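PDB 6EEW: aromatic-L-amino-acid decarboxylase from Catharanthus roseus, which catalyses the pyridoxal 5'-phosphate-dependent decarboxylation of L-tryptophan to tryptamine and of 5-hydroxy-L-tryptophan to serotonin. Local coordinates for residues F414-P419 and S423-R428; T458-G463 and M467-V472. All coordinates share one frame; numbering follows the deposited sequence.

Contact 1: F414-P419 and S423-R428; sequences FEIVVP and SLVCFR
Ile416 and Phe427 form a non-hydrogen-bonded antiparallel pair with side chains on one face of the sheet. The Ile416 methyl CD1 lies 4.1 Å from Phe427 CB and also reaches Val425 CG1. The Phe414 ring comes to the edge of the Phe427 ring, CD2 to CD2 at 4.1 Å. Helix 375-409 packs on this face: Phe404 meets Phe427 edge-to-face. Backbone hydrogen bonds run from Glu415 N to Arg428 O, Arg428 N to Glu415 O, and Val417 N to Cys426 O. On the other face, Val418 CG2 rests on Cys426 CB at 3.8 Å, and Glu415 and Arg428 run side by side. Both place CG between the backbone N and the carbonyl carbon (chi1 82° and 80°), which keeps the two stems together. Val417 CG2 abuts Arg428 CD at 3.4 Å. At the polar edge, Arg428 NH1 donates to Glu415 OE2 at 2.7 Å, near the guanidinium plane but from above the carboxylate plane. With an alanine at Arg428, the Glu415 carboxylate would probably lose this countercharge, and Val417 CG2 the CD it packs on. The chemistry implies a hairpin with an apolar face against helix 375-409, and on the other face a salt bridge between two partly exposed side chains.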
ATOM      1  N   PHE A 414      20.513  23.388  29.279  1.00 61.99           N
ATOM      2  CA  PHE A 414      19.582  23.019  28.228  1.00 60.87           C
ATOM      3  C   PHE A 414      18.366  23.937  28.252  1.00 63.35           C
ATOM      4  O   PHE A 414      18.106  24.643  29.228  1.00 61.60           O
ATOM      5  CB  PHE A 414      19.143  21.565  28.400  1.00 60.53           C
ATOM      6  CG  PHE A 414      20.256  20.569  28.235  1.00 62.50           C
ATOM      7  CD1 PHE A 414      21.082  20.249  29.298  1.00 65.67           C
ATOM      8  CD2 PHE A 414      20.440  19.910  27.031  1.00 61.79           C
ATOM      9  CE1 PHE A 414      22.095  19.321  29.153  1.00 65.96           C
ATOM     10  CE2 PHE A 414      21.448  18.976  26.882  1.00 62.31           C
ATOM     11  CZ  PHE A 414      22.276  18.682  27.940  1.00 66.54           C
ATOM     12  N   GLU A 415      17.615  23.908  27.157  1.00 62.31           N
ATOM     13  CA  GLU A 415      16.394  24.686  27.046  1.00 60.81           C
ATOM     14  C   GLU A 415      15.406  23.898  26.212  1.00 58.88           C
ATOM     15  O   GLU A 415      15.796  23.209  25.262  1.00 65.40           O
ATOM     16  CB  GLU A 415      16.670  26.058  26.415  1.00 66.57           C
ATOM     17  CG  GLU A 415      16.749  26.070  24.893  1.00 68.14           C
ATOM     18  CD  GLU A 415      16.890  27.480  24.333  1.00 75.53           C
ATOM     19  OE1 GLU A 415      17.232  28.405  25.105  1.00 81.11           O
ATOM     20  OE2 GLU A 415      16.651  27.672  23.126  1.00 76.59           O
ATOM     21  N   ILE A 416      14.133  24.003  26.579  1.00 54.82           N
ATOM     22  CA  ILE A 416      13.051  23.463  25.766  1.00 57.94           C
ATOM     23  C   ILE A 416      12.709  24.503  24.705  1.00 64.16           C
ATOM     24  O   ILE A 416      12.324  25.631  25.033  1.00 69.63           O
ATOM     25  CB  ILE A 416      11.826  23.118  26.625  1.00 56.23           C
ATOM     26  CG1 ILE A 416      12.220  22.216  27.799  1.00 61.45           C
ATOM     27  CG2 ILE A 416      10.782  22.419  25.775  1.00 50.79           C
ATOM     28  CD1 ILE A 416      12.723  20.846  27.385  1.00 67.96           C
ATOM     29  N   VAL A 417      12.822  24.116  23.432  1.00 62.55           N
ATOM     30  CA  VAL A 417      12.740  25.081  22.340  1.00 57.67           C
ATOM     31  C   VAL A 417      11.295  25.459  22.031  1.00 50.34           C
ATOM     32  O   VAL A 417      11.000  26.618  21.719  1.00 51.53           O
ATOM     33  CB  VAL A 417      13.448  24.510  21.100  1.00 57.56           C
ATOM     34  CG1 VAL A 417      13.311  25.461  19.924  1.00 55.53           C
ATOM     35  CG2 VAL A 417      14.915  24.229  21.410  1.00 61.01           C
ATOM     36  N   VAL A 418      10.373  24.506  22.119  1.00 42.25           N
ATOM     37  CA  VAL A 418       8.968  24.741  21.798  1.00 44.09           C
ATOM     38  C   VAL A 418       8.135  23.870  22.727  1.00 51.00           C
ATOM     39  O   VAL A 418       8.632  22.844  23.207  1.00 58.23           O
ATOM     40  CB  VAL A 418       8.675  24.423  20.324  1.00 48.28           C
ATOM     41  CG1 VAL A 418       9.286  25.479  19.431  1.00 51.29           C
ATOM     42  CG2 VAL A 418       9.224  23.041  19.968  1.00 40.91           C
ATOM     43  N   PRO A 419       6.878  24.216  22.998  1.00 56.39           N
ATOM     44  CA  PRO A 419       6.116  23.462  24.001  1.00 60.36           C
ATOM     45  C   PRO A 419       5.925  22.010  23.583  1.00 56.46           C
ATOM     46  O   PRO A 419       5.709  21.706  22.410  1.00 57.57           O
ATOM     47  CB  PRO A 419       4.781  24.220  24.085  1.00 54.46           C
ATOM     48  CG  PRO A 419       5.073  25.570  23.511  1.00 56.89           C
ATOM     49  CD  PRO A 419       6.118  25.355  22.465  1.00 56.24           C
ATOM     50  N   SER A 423       4.055  13.488  22.828  1.00 61.39           N
ATOM     51  CA  SER A 423       5.112  12.610  23.311  1.00 54.84           C
ATOM     52  C   SER A 423       6.500  13.025  22.828  1.00 50.07           C
ATOM     53  O   SER A 423       7.487  12.358  23.164  1.00 56.09           O
ATOM     54  CB  SER A 423       4.822  11.165  22.905  1.00 55.93           C
ATOM     55  OG  SER A 423       5.941  10.361  23.189  1.00 67.21           O
ATOM     56  N   LEU A 424       6.599  14.075  22.020  1.00 39.27           N
ATOM     57  CA  LEU A 424       7.867  14.478  21.420  1.00 43.35           C
ATOM     58  C   LEU A 424       8.393  15.694  22.160  1.00 44.03           C
ATOM     59  O   LEU A 424       7.667  16.680  22.314  1.00 39.65           O
ATOM     60  CB  LEU A 424       7.703  14.801  19.930  1.00 41.32           C
ATOM     61  CG  LEU A 424       8.788  15.710  19.355  1.00 44.93           C
ATOM     62  CD1 LEU A 424      10.142  15.012  19.340  1.00 46.26           C
ATOM     63  CD2 LEU A 424       8.406  16.199  17.966  1.00 46.51           C
ATOM     64  N   VAL A 425       9.656  15.631  22.586  1.00 45.44           N
ATOM     65  CA  VAL A 425      10.304  16.712  23.329  1.00 49.16           C
ATOM     66  C   VAL A 425      11.417  17.294  22.463  1.00 53.69           C
ATOM     67  O   VAL A 425      12.356  16.582  22.090  1.00 63.19           O
ATOM     68  CB  VAL A 425      10.865  16.210  24.674  1.00 47.74           C
ATOM     69  CG1 VAL A 425      11.488  17.350  25.484  1.00 42.96           C
ATOM     70  CG2 VAL A 425       9.804  15.496  25.458  1.00 43.37           C
ATOM     71  N   CYS A 426      11.326  18.584  22.159  1.00 50.75           N
ATOM     72  CA  CYS A 426      12.338  19.288  21.383  1.00 49.98           C
ATOM     73  C   CYS A 426      13.191  20.134  22.319  1.00 59.33           C
ATOM     74  O   CYS A 426      12.664  20.996  23.029  1.00 67.37           O
ATOM     75  CB  CYS A 426      11.688  20.159  20.310  1.00 55.22           C
ATOM     76  SG  CYS A 426      10.689  19.234  19.103  1.00 61.19           S
ATOM     77  N   PHE A 427      14.502  19.891  22.326  1.00 60.95           N
ATOM     78  CA  PHE A 427      15.370  20.549  23.298  1.00 58.56           C
ATOM     79  C   PHE A 427      16.730  20.846  22.673  1.00 61.71           C
ATOM     80  O   PHE A 427      17.041  20.409  21.562  1.00 65.08           O
ATOM     81  CB  PHE A 427      15.530  19.706  24.563  1.00 55.77           C
ATOM     82  CG  PHE A 427      16.224  18.391  24.342  1.00 57.28           C
ATOM     83  CD1 PHE A 427      15.581  17.352  23.693  1.00 57.81           C
ATOM     84  CD2 PHE A 427      17.525  18.199  24.785  1.00 64.41           C
ATOM     85  CE1 PHE A 427      16.220  16.143  23.494  1.00 62.97           C
ATOM     86  CE2 PHE A 427      18.172  16.994  24.591  1.00 67.25           C
ATOM     87  CZ  PHE A 427      17.521  15.963  23.942  1.00 66.98           C
ATOM     88  N   ARG A 428      17.542  21.612  23.397  1.00 59.83           N
ATOM     89  CA  ARG A 428      18.878  21.929  22.896  1.00 62.04           C
ATOM     90  C   ARG A 428      19.743  22.421  24.049  1.00 65.44           C
ATOM     91  O   ARG A 428      19.250  22.741  25.128  1.00 67.53           O
ATOM     92  CB  ARG A 428      18.796  22.979  21.777  1.00 61.84           C
ATOM     93  CG  ARG A 428      18.630  24.405  22.297  1.00 68.58           C
ATOM     94  CD  ARG A 428      18.143  25.384  21.225  1.00 73.78           C
ATOM     95  NE  ARG A 428      19.188  26.113  20.513  1.00 79.54           N
ATOM     96  CZ  ARG A 428      19.299  27.439  20.516  1.00 81.55           C
ATOM     97  NH1 ARG A 428      18.442  28.178  21.209  1.00 79.46           N
ATOM     98  NH2 ARG A 428      20.270  28.029  19.833  1.00 84.64           N
TER

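Contact 2: T458-G463 and M467-V472; sequences THTIVG and MLRLAV
Thr460 and Met467 form a hydrogen-bonded antiparallel pair, with Thr460 N to Met467 O and Met467 N to Thr460 O both 2.9 Å, while the short strand axes lie at 127°. Two residues beyond Met467, Arg469 N donates to Thr458 O at 3.1 Å, in the carbonyl plane. Thr460 and Met467 lie side by side on one face of the sheet. Thr460 CG2 presses on Met467 CG at 3.2 Å, tighter than usual for two carbons. Met467 then bends at its last torsion (chi3 70°), which carries its methyl CE to 3.8 Å from Val462 CB. The sulfur SD stays near Thr460 CG2. Arg469 uses its aliphatic stem on the same threonine: Arg469 CD lies 3.8 Å from Thr460 CG2 and close to His459 O. Its chain bends at chi3 (73°), and the guanidinium comes alongside Thr458, with NH1 3.2 Å from Thr458 OG1. The main grip on this buried charge comes from elsewhere. Arg469 NH2 bonds to the carbonyls of Phe100 and Thr262, and NE bonds to Ser263 O. These three bonds probably fix the rotation of the guanidinium. Thr458 OG1 accepts from Phe100 N. On the opposite face, His459 CB sits over Met467 O at 3.4 Å, and the His459 ring meets that of Tyr466. The arrangement is a twisted beta hairpin at the edge of a small antiparallel sheet. Its arginine connects that sheet to the substrate pocket, where Phe100 and Thr262 lie beside bound tryptophan.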
ATOM      1  N   THR A 458      16.950  11.662  16.301  1.00 51.52           N
ATOM      2  CA  THR A 458      17.160  12.590  15.205  1.00 57.48           C
ATOM      3  C   THR A 458      17.042  14.030  15.693  1.00 62.77           C
ATOM      4  O   THR A 458      16.678  14.312  16.840  1.00 58.69           O
ATOM      5  CB  THR A 458      16.188  12.334  14.050  1.00 53.54           C
ATOM      6  OG1 THR A 458      14.843  12.296  14.540  1.00 52.13           O
ATOM      7  CG2 THR A 458      16.529  11.030  13.342  1.00 55.03           C
ATOM      8  N   HIS A 459      17.388  14.937  14.798  1.00 67.66           N
ATOM      9  CA  HIS A 459      17.413  16.367  15.024  1.00 62.94           C
ATOM     10  C   HIS A 459      16.348  17.006  14.152  1.00 60.65           C
ATOM     11  O   HIS A 459      15.652  16.331  13.389  1.00 60.50           O
ATOM     12  CB  HIS A 459      18.798  16.934  14.695  1.00 61.92           C
ATOM     13  CG  HIS A 459      19.059  17.054  13.225  1.00 62.64           C
ATOM     14  ND1 HIS A 459      18.826  18.214  12.518  1.00 63.36           N
ATOM     15  CD2 HIS A 459      19.507  16.151  12.321  1.00 61.59           C
ATOM     16  CE1 HIS A 459      19.135  18.027  11.248  1.00 59.79           C
ATOM     17  NE2 HIS A 459      19.548  16.782  11.102  1.00 59.89           N
ATOM     18  N   THR A 460      16.192  18.314  14.304  1.00 59.37           N
ATOM     19  CA  THR A 460      15.428  19.081  13.337  1.00 59.62           C
ATOM     20  C   THR A 460      15.919  20.516  13.352  1.00 63.45           C
ATOM     21  O   THR A 460      16.591  20.960  14.288  1.00 64.94           O
ATOM     22  CB  THR A 460      13.927  19.021  13.607  1.00 61.02           C
ATOM     23  OG1 THR A 460      13.225  19.638  12.515  1.00 64.44           O
ATOM     24  CG2 THR A 460      13.592  19.730  14.919  1.00 59.15           C
ATOM     25  N   ILE A 461      15.636  21.211  12.256  1.00 66.07           N
ATOM     26  CA  ILE A 461      15.843  22.647  12.134  1.00 67.48           C
ATOM     27  C   ILE A 461      14.475  23.266  11.940  1.00 64.71           C
ATOM     28  O   ILE A 461      13.778  22.946  10.967  1.00 61.67           O
ATOM     29  CB  ILE A 461      16.771  23.016  10.968  1.00 71.34           C
ATOM     30  CG1 ILE A 461      18.136  22.347  11.124  1.00 70.11           C
ATOM     31  CG2 ILE A 461      16.919  24.538  10.889  1.00 76.72           C
ATOM     32  CD1 ILE A 461      18.948  22.940  12.238  1.00 74.04           C
ATOM     33  N   VAL A 462      14.084  24.135  12.868  1.00 61.11           N
ATOM     34  CA  VAL A 462      12.825  24.861  12.766  1.00 61.06           C
ATOM     35  C   VAL A 462      13.092  26.317  13.113  1.00 62.14           C
ATOM     36  O   VAL A 462      13.736  26.611  14.124  1.00 69.64           O
ATOM     37  CB  VAL A 462      11.736  24.266  13.683  1.00 60.34           C
ATOM     38  CG1 VAL A 462      10.514  25.171  13.729  1.00 60.57           C
ATOM     39  CG2 VAL A 462      11.330  22.900  13.182  1.00 58.43           C
ATOM     40  N   GLY A 463      12.589  27.220  12.279  1.00 59.42           N
ATOM     41  CA  GLY A 463      12.820  28.642  12.507  1.00 61.26           C
ATOM     42  C   GLY A 463      14.278  29.001  12.667  1.00 63.34           C
ATOM     43  O   GLY A 463      14.619  29.845  13.504  1.00 68.63           O
ATOM     44  N   MET A 467      17.713  21.747  16.834  1.00 65.44           N
ATOM     45  CA  MET A 467      17.282  21.148  18.085  1.00 59.27           C
ATOM     46  C   MET A 467      17.306  19.629  17.979  1.00 59.43           C
ATOM     47  O   MET A 467      17.202  19.060  16.885  1.00 56.26           O
ATOM     48  CB  MET A 467      15.880  21.645  18.449  1.00 56.40           C
ATOM     49  CG  MET A 467      14.779  21.125  17.552  1.00 53.79           C
ATOM     50  SD  MET A 467      13.352  22.225  17.580  1.00 64.84           S
ATOM     51  CE  MET A 467      14.020  23.638  16.700  1.00 65.50           C
ATOM     52  N   LEU A 468      17.509  18.984  19.124  1.00 55.49           N
ATOM     53  CA  LEU A 468      17.369  17.544  19.272  1.00 53.57           C
ATOM     54  C   LEU A 468      15.915  17.210  19.581  1.00 56.21           C
ATOM     55  O   LEU A 468      15.186  18.024  20.153  1.00 65.87           O
ATOM     56  CB  LEU A 468      18.272  17.035  20.398  1.00 58.02           C
ATOM     57  CG  LEU A 468      19.793  17.034  20.197  1.00 61.41           C
ATOM     58  CD1 LEU A 468      20.363  18.421  19.948  1.00 59.70           C
ATOM     59  CD2 LEU A 468      20.448  16.411  21.418  1.00 63.36           C
ATOM     60  N   ARG A 469      15.499  16.004  19.203  1.00 53.63           N
ATOM     61  CA  ARG A 469      14.152  15.519  19.469  1.00 49.17           C
ATOM     62  C   ARG A 469      14.219  14.222  20.255  1.00 50.94           C
ATOM     63  O   ARG A 469      15.071  13.365  19.996  1.00 57.33           O
ATOM     64  CB  ARG A 469      13.347  15.289  18.185  1.00 50.19           C
ATOM     65  CG  ARG A 469      13.113  16.513  17.298  1.00 50.70           C
ATOM     66  CD  ARG A 469      12.827  16.109  15.838  1.00 44.85           C
ATOM     67  NE  ARG A 469      11.501  15.514  15.633  1.00 45.80           N
ATOM     68  CZ  ARG A 469      11.231  14.211  15.751  1.00 45.49           C
ATOM     69  NH1 ARG A 469      12.187  13.355  16.082  1.00 46.81           N
ATOM     70  NH2 ARG A 469      10.005  13.755  15.543  1.00 42.88           N
ATOM     71  N   LEU A 470      13.301  14.075  21.205  1.00 54.05           N
ATOM     72  CA  LEU A 470      13.080  12.812  21.897  1.00 55.53           C
ATOM     73  C   LEU A 470      11.642  12.392  21.619  1.00 54.15           C
ATOM     74  O   LEU A 470      10.699  12.982  22.158  1.00 58.24           O
ATOM     75  CB  LEU A 470      13.343  12.938  23.392  1.00 50.15           C
ATOM     76  CG  LEU A 470      13.451  11.571  24.064  1.00 54.04           C
ATOM     77  CD1 LEU A 470      14.820  10.927  23.749  1.00 51.94           C
ATOM     78  CD2 LEU A 470      13.179  11.669  25.578  1.00 51.16           C
ATOM     79  N   ALA A 471      11.484  11.389  20.763  1.00 52.82           N
ATOM     80  CA  ALA A 471      10.172  10.899  20.351  1.00 54.91           C
ATOM     81  C   ALA A 471       9.894   9.639  21.162  1.00 56.20           C
ATOM     82  O   ALA A 471      10.292   8.531  20.794  1.00 57.70           O
ATOM     83  CB  ALA A 471      10.134  10.648  18.847  1.00 56.94           C
ATOM     84  N   VAL A 472       9.238   9.823  22.297  1.00 58.95           N
ATOM     85  CA  VAL A 472       8.946   8.716  23.195  1.00 55.30           C
ATOM     86  C   VAL A 472       7.734   7.957  22.678  1.00 59.98           C
ATOM     87  O   VAL A 472       6.806   8.548  22.117  1.00 63.66           O
ATOM     88  CB  VAL A 472       8.729   9.227  24.627  1.00 45.13           C
ATOM     89  CG1 VAL A 472       8.421   8.070  25.543  1.00 41.67           C
ATOM     90  CG2 VAL A 472       9.962   9.978  25.104  1.00 36.91           C
TER

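In the fold
Contacts 1 and 2 are two hairpins of one four-stranded antiparallel sheet. Strands 424-429 and 465-471 are neighbours in its middle; 414-416 and 459-462 are its outer strands in this chain. Val425 O probably accepts a hydrogen bond from Leu470 N, 2.8 Å away, and Leu424 CD1 packs on Arg469 CB. Contact 1 is only partly buried, and its arginine pairs with a carboxylate within the hairpin. Contact 2 is more buried and nearer the chain's centre; its arginine instead binds main-chain carbonyls near the tryptophan site. Helices 375-409 and 438-451 touch both hairpins. Contact 1 is thus the outer part, and contact 2 the part facing the active site.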